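Leucyl-trna synthetase (Plasmodium falciparum, PDB 5FOC) probably joins leucine to its tRNA in the cytosol, and through the editing domain, the piece present here, probably strips wrongly attached amino acids off that tRNA. Local coordinates at residues Glu103-Lys108 / Met170-Ile175; Asn188-Leu193 / Val212-Lys217. The protein carries 2 engineered substitutions. One frame throughout, in Å; residues are numbered along the deposited sequence.

In the fold
Interaction 1 (103-108 with 170-175) packs the short helix 103-109 against the start of helix 172-178, its centre about 26 Å from the centre of the chain. Interaction 2 (188-193 with 212-217) sits deeper, its centre about 15 Å from that of the chain, and joins the helix 190-195 to the segment leading into strand 216-219 of the large mixed sheet. Their centres are about 16 Å apart, yet they touch: Lys-172 CG comes 3.4 Å from Phe-213 CZ, and Ile-175 CG2 lies 3.9 Å from Phe-213 CD2. Helix 172-178 therefore meets helix 103-109 chiefly through Leu-105 and the segment 212-217 through Phe-213. Both contacts are packing within the editing domain.

Interaction 1 (Glu103-Lys108 / Met170-Ile175)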
# COMPACT_ATOMS: atom_id res chain seq x y z
N GLU A 103 28.76 6.10 -12.28
CA GLU A 103 28.66 4.68 -12.50
C GLU A 103 28.71 3.86 -11.22
O GLU A 103 28.03 2.85 -11.13
CB GLU A 103 29.73 4.16 -13.48
CG GLU A 103 29.29 2.91 -14.21
CD GLU A 103 28.31 3.14 -15.37
OE1 GLU A 103 28.07 4.31 -15.81
OE2 GLU A 103 27.79 2.10 -15.86
N ASP A 104 29.52 4.28 -10.24
CA ASP A 104 29.60 3.59 -8.94
C ASP A 104 28.24 3.59 -8.23
O ASP A 104 27.85 2.57 -7.62
CB ASP A 104 30.70 4.18 -8.02
CG ASP A 104 32.15 3.86 -8.50
OD1 ASP A 104 32.39 2.85 -9.20
OD2 ASP A 104 33.06 4.64 -8.14
N LEU A 105 27.50 4.70 -8.35
CA LEU A 105 26.13 4.81 -7.84
C LEU A 105 25.21 3.81 -8.53
O LEU A 105 24.45 3.10 -7.85
CB LEU A 105 25.55 6.22 -8.04
CG LEU A 105 26.26 7.39 -7.38
CD1 LEU A 105 25.40 8.65 -7.48
CD2 LEU A 105 26.60 7.11 -5.93
N LYS A 106 25.28 3.77 -9.86
CA LYS A 106 24.51 2.85 -10.65
C LYS A 106 24.82 1.44 -10.18
O LYS A 106 23.90 0.70 -9.85
CB LYS A 106 24.80 3.02 -12.15
CG LYS A 106 23.99 2.09 -13.06
CD LYS A 106 24.62 1.95 -14.44
CE LYS A 106 24.23 3.06 -15.37
NZ LYS A 106 24.82 2.81 -16.71
N ASN A 107 26.12 1.07 -10.13
CA ASN A 107 26.52 -0.27 -9.70
C ASN A 107 26.08 -0.64 -8.27
O ASN A 107 25.90 -1.83 -7.97
CB ASN A 107 28.05 -0.40 -9.79
CG ASN A 107 28.58 -0.47 -11.22
OD1 ASN A 107 27.83 -0.66 -12.17
ND2 ASN A 107 29.90 -0.27 -11.37
N LYS A 108 25.91 0.36 -7.41
CA LYS A 108 25.44 0.16 -6.04
C LYS A 108 23.93 -0.10 -6.00
O LYS A 108 23.46 -0.93 -5.23
CB LYS A 108 25.80 1.39 -5.18
CG LYS A 108 25.50 1.26 -3.69
CD LYS A 108 25.84 2.56 -2.95
CE LYS A 108 26.01 2.42 -1.43
NZ LYS A 108 24.93 1.65 -0.75
N MET A 170 18.91 17.35 -1.75
CA MET A 170 20.09 16.53 -1.56
C MET A 170 20.63 16.07 -2.89
O MET A 170 19.89 15.91 -3.83
CB MET A 170 19.70 15.37 -0.65
CG MET A 170 19.42 15.85 0.77
SD MET A 170 18.55 14.70 1.84
CE MET A 170 19.66 13.37 1.68
N THR A 171 21.94 15.83 -2.96
CA THR A 171 22.53 15.22 -4.14
C THR A 171 22.17 13.72 -4.14
O THR A 171 21.75 13.11 -3.14
CB THR A 171 24.06 15.36 -4.15
OG1 THR A 171 24.62 14.61 -3.05
CG2 THR A 171 24.47 16.81 -4.04
N LYS A 172 22.38 13.12 -5.29
CA LYS A 172 22.13 11.71 -5.49
C LYS A 172 22.88 10.87 -4.44
O LYS A 172 22.31 9.98 -3.79
CB LYS A 172 22.52 11.32 -6.91
CG LYS A 172 21.57 10.36 -7.57
CD LYS A 172 21.90 10.15 -9.05
CE LYS A 172 21.19 11.14 -9.96
NZ LYS A 172 21.52 10.94 -11.39
N GLU A 173 24.15 11.22 -4.25
CA GLU A 173 25.00 10.54 -3.30
C GLU A 173 24.46 10.71 -1.89
O GLU A 173 24.36 9.71 -1.15
CB GLU A 173 26.42 11.06 -3.42
CG GLU A 173 27.45 10.28 -2.65
CD GLU A 173 28.84 10.52 -3.20
OE1 GLU A 173 29.06 10.23 -4.41
OE2 GLU A 173 29.70 11.03 -2.45
N GLU A 174 24.08 11.96 -1.53
CA GLU A 174 23.50 12.23 -0.22
C GLU A 174 22.23 11.41 0.02
O GLU A 174 22.05 10.90 1.10
CB GLU A 174 23.24 13.72 -0.01
CG GLU A 174 24.53 14.50 0.20
CD GLU A 174 24.32 16.00 0.15
OE1 GLU A 174 23.23 16.49 -0.31
OE2 GLU A 174 25.29 16.69 0.57
N ILE A 175 21.38 11.28 -0.98
CA ILE A 175 20.13 10.48 -0.85
C ILE A 175 20.43 9.00 -0.60
O ILE A 175 19.87 8.38 0.32
CB ILE A 175 19.21 10.61 -2.10
CG1 ILE A 175 18.75 12.08 -2.19
CG2 ILE A 175 17.98 9.71 -2.04
CD1 ILE A 175 18.07 12.46 -3.49
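Helix 103-109 comes up to the first turn of helix 172-178, with the backbones nearest at Leu-105 and Glu-173, whose CA atoms are 7.4 Å apart. Leu-105 carries the contact. Its CG stands beside the backbone N and anti to the carbonyl carbon (chi1 -60°), and Leu-105 CD1 is laid across the aliphatic chain of Lys-172, 4.0 Å from Lys-172 CB and 4.1 Å from Lys-172 CD. The other methyl, Leu-105 CD2, lies 4.3 Å from Glu-173 OE1, on the more exposed side of the contact. Lys-172 lends only its methylenes here: its chain bends at chi3 (-90°) and takes the ammonium off to a salt bridge with Glu-102, just ahead of helix 103-109. Ile-176, one turn on from Lys-172, adds a further apolar surface for Leu-105.

The helix receiving Leu-105 is closed at its start by two reciprocal bonds. Thr-171 OG1 accepts from Glu-174 N at 3.1 Å, nearly straight at 163°, while Glu-174 OE1 accepts a hydrogen bond from Thr-171 N at 3.0 Å, met from above the carboxylate plane. This is a capping box, with Thr-171 as N-cap, at the head of a helix packed against its neighbour chiefly through Leu-105.

Interaction 2 (Asn188-Leu193 / Val212-Lys217); sequences NSLYNL and VFILNK
Leu-190 and Tyr-191 of helix 190-195 meet Val-212 and Ile-214 of the segment that runs into strand 216-219; the backbones come nearest at Leu-190 and Val-212, with CA atoms 7.6 Å apart.

Aliphatic packing comes first. Leu-190 divides its two methyls between two partners: Leu-190 CD1 lies 4.1 Å from Ile-214 CD1, and Leu-190 CD2 lies 4.3 Å from Val-212 CG1. Ile-214 gets there by its longer branch, since CG1 stands beside the backbone N (chi1 -57°) and a second bend at chi2 (-54°) carries CD1 over to the leucine. Val-212 also touches Thr-150 and Ile-214 touches Tyr-148, both on strand 146-152.

The aromatic contact belongs to Tyr-191. Its ring meets Val-212 CG2 obliquely through the CD1-CE1 side, the methyl being 3.9 Å from Tyr-191 CE1. The two methyls of Val-212 are thus shared out, CG1 to the leucine and CG2 to the tyrosine.

The polar bonds run within each segment or to neighbouring parts of the fold. Leu-193 N bonds to Ser-189 O at 2.8 Å. Lys-217 N bonds to Asn-216 OD1 at 3.1 Å, bent to 140°. Ile-214 N is held by Thr-96 OG1 and Phe-213 O by Thr-150 OG1, so two threonine hydroxyls help fix the backbone from which Val-212 and Ile-214 project.

No hydrogen bond crosses between the two segments. Their fit therefore rests on the matching of methyl groups and one ring side, with Val-212 and Leu-190 buried and Tyr-191 at the exposed margin: a van der Waals and hydrophobic join between the helix and the approach to the sheet.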
# COMPACT_ATOMS: atom_id res chain seq x y z
N ASN A 188 1.28 10.92 -8.16
CA ASN A 188 0.46 11.87 -7.37
C ASN A 188 1.03 12.19 -6.00
O ASN A 188 0.99 13.31 -5.55
CB ASN A 188 -0.96 11.31 -7.17
CG ASN A 188 -1.80 12.18 -6.28
OD1 ASN A 188 -2.25 13.28 -6.73
ND2 ASN A 188 -2.04 11.78 -5.05
N SER A 189 1.53 11.18 -5.30
CA SER A 189 2.00 11.39 -3.93
C SER A 189 3.35 12.08 -3.81
O SER A 189 3.70 12.54 -2.75
CB SER A 189 2.00 10.08 -3.15
OG SER A 189 2.96 9.18 -3.68
N LEU A 190 4.14 12.14 -4.88
CA LEU A 190 5.57 12.41 -4.72
C LEU A 190 5.91 13.74 -4.09
O LEU A 190 6.58 13.81 -3.06
CB LEU A 190 6.30 12.24 -6.05
CG LEU A 190 6.45 10.79 -6.58
CD1 LEU A 190 7.00 10.83 -7.99
CD2 LEU A 190 7.34 9.89 -5.70
N TYR A 191 5.33 14.83 -4.61
CA TYR A 191 5.73 16.08 -4.06
C TYR A 191 5.11 16.31 -2.69
O TYR A 191 5.73 16.98 -1.87
CB TYR A 191 5.41 17.19 -5.02
CG TYR A 191 6.12 17.15 -6.32
CD1 TYR A 191 7.50 17.20 -6.37
CD2 TYR A 191 5.43 17.19 -7.52
CE1 TYR A 191 8.18 17.19 -7.59
CE2 TYR A 191 6.09 17.20 -8.75
CZ TYR A 191 7.48 17.21 -8.77
OH TYR A 191 8.17 17.22 -9.96
N ASN A 192 3.93 15.74 -2.45
CA ASN A 192 3.30 15.74 -1.11
C ASN A 192 4.18 15.04 -0.10
O ASN A 192 4.42 15.46 1.00
CB ASN A 192 1.90 15.10 -1.16
CG ASN A 192 0.93 15.81 -2.13
OD1 ASN A 192 0.37 15.19 -3.08
ND2 ASN A 192 0.73 17.10 -1.92
N LEU A 193 4.72 13.88 -0.52
CA LEU A 193 5.66 13.22 0.37
C LEU A 193 6.90 14.07 0.70
O LEU A 193 7.34 14.13 1.85
CB LEU A 193 6.10 11.87 -0.22
CG LEU A 193 5.02 10.78 -0.33
CD1 LEU A 193 5.51 9.62 -1.21
CD2 LEU A 193 4.55 10.33 1.04
N VAL A 212 12.62 14.79 -8.23
CA VAL A 212 12.62 13.67 -7.28
C VAL A 212 13.55 12.62 -7.93
O VAL A 212 13.56 12.43 -9.15
CB VAL A 212 11.18 13.14 -7.07
CG1 VAL A 212 11.15 11.86 -6.29
CG2 VAL A 212 10.32 14.16 -6.36
N PHE A 213 14.34 11.94 -7.10
CA PHE A 213 15.22 10.85 -7.59
C PHE A 213 14.41 9.59 -7.81
O PHE A 213 13.92 9.04 -6.84
CB PHE A 213 16.32 10.64 -6.56
CG PHE A 213 17.39 9.64 -6.93
CD1 PHE A 213 17.70 9.26 -8.24
CD2 PHE A 213 18.13 9.12 -5.91
CE1 PHE A 213 18.68 8.30 -8.50
CE2 PHE A 213 19.13 8.16 -6.16
CZ PHE A 213 19.41 7.78 -7.45
N ILE A 214 14.25 9.17 -9.07
CA ILE A 214 13.40 8.01 -9.38
C ILE A 214 14.30 6.81 -9.72
O ILE A 214 15.03 6.86 -10.70
CB ILE A 214 12.41 8.25 -10.53
CG1 ILE A 214 11.49 9.48 -10.22
CG2 ILE A 214 11.54 7.03 -10.79
CD1 ILE A 214 10.77 9.38 -8.89
N LEU A 215 14.17 5.75 -8.95
CA LEU A 215 14.90 4.54 -9.24
C LEU A 215 14.29 3.69 -10.33
O LEU A 215 15.00 2.95 -10.99
CB LEU A 215 14.95 3.72 -7.98
CG LEU A 215 15.54 4.35 -6.72
CD1 LEU A 215 15.60 3.35 -5.57
CD2 LEU A 215 16.89 4.99 -6.93
N ASN A 216 12.98 3.71 -10.43
CA ASN A 216 12.24 2.96 -11.41
C ASN A 216 10.78 3.40 -11.42
O ASN A 216 10.30 4.04 -10.47
CB ASN A 216 12.34 1.42 -11.11
CG ASN A 216 12.56 0.61 -12.35
OD1 ASN A 216 12.18 0.98 -13.44
ND2 ASN A 216 13.23 -0.57 -12.16
N LYS A 217 10.10 3.01 -12.49
CA LYS A 217 8.68 3.24 -12.69
C LYS A 217 8.13 1.94 -13.26
O LYS A 217 8.56 1.49 -14.32
CB LYS A 217 8.47 4.43 -13.64
CG LYS A 217 7.04 4.67 -13.97
CD LYS A 217 6.89 5.82 -14.94
CE LYS A 217 7.03 5.36 -16.37
NZ LYS A 217 6.80 6.54 -17.27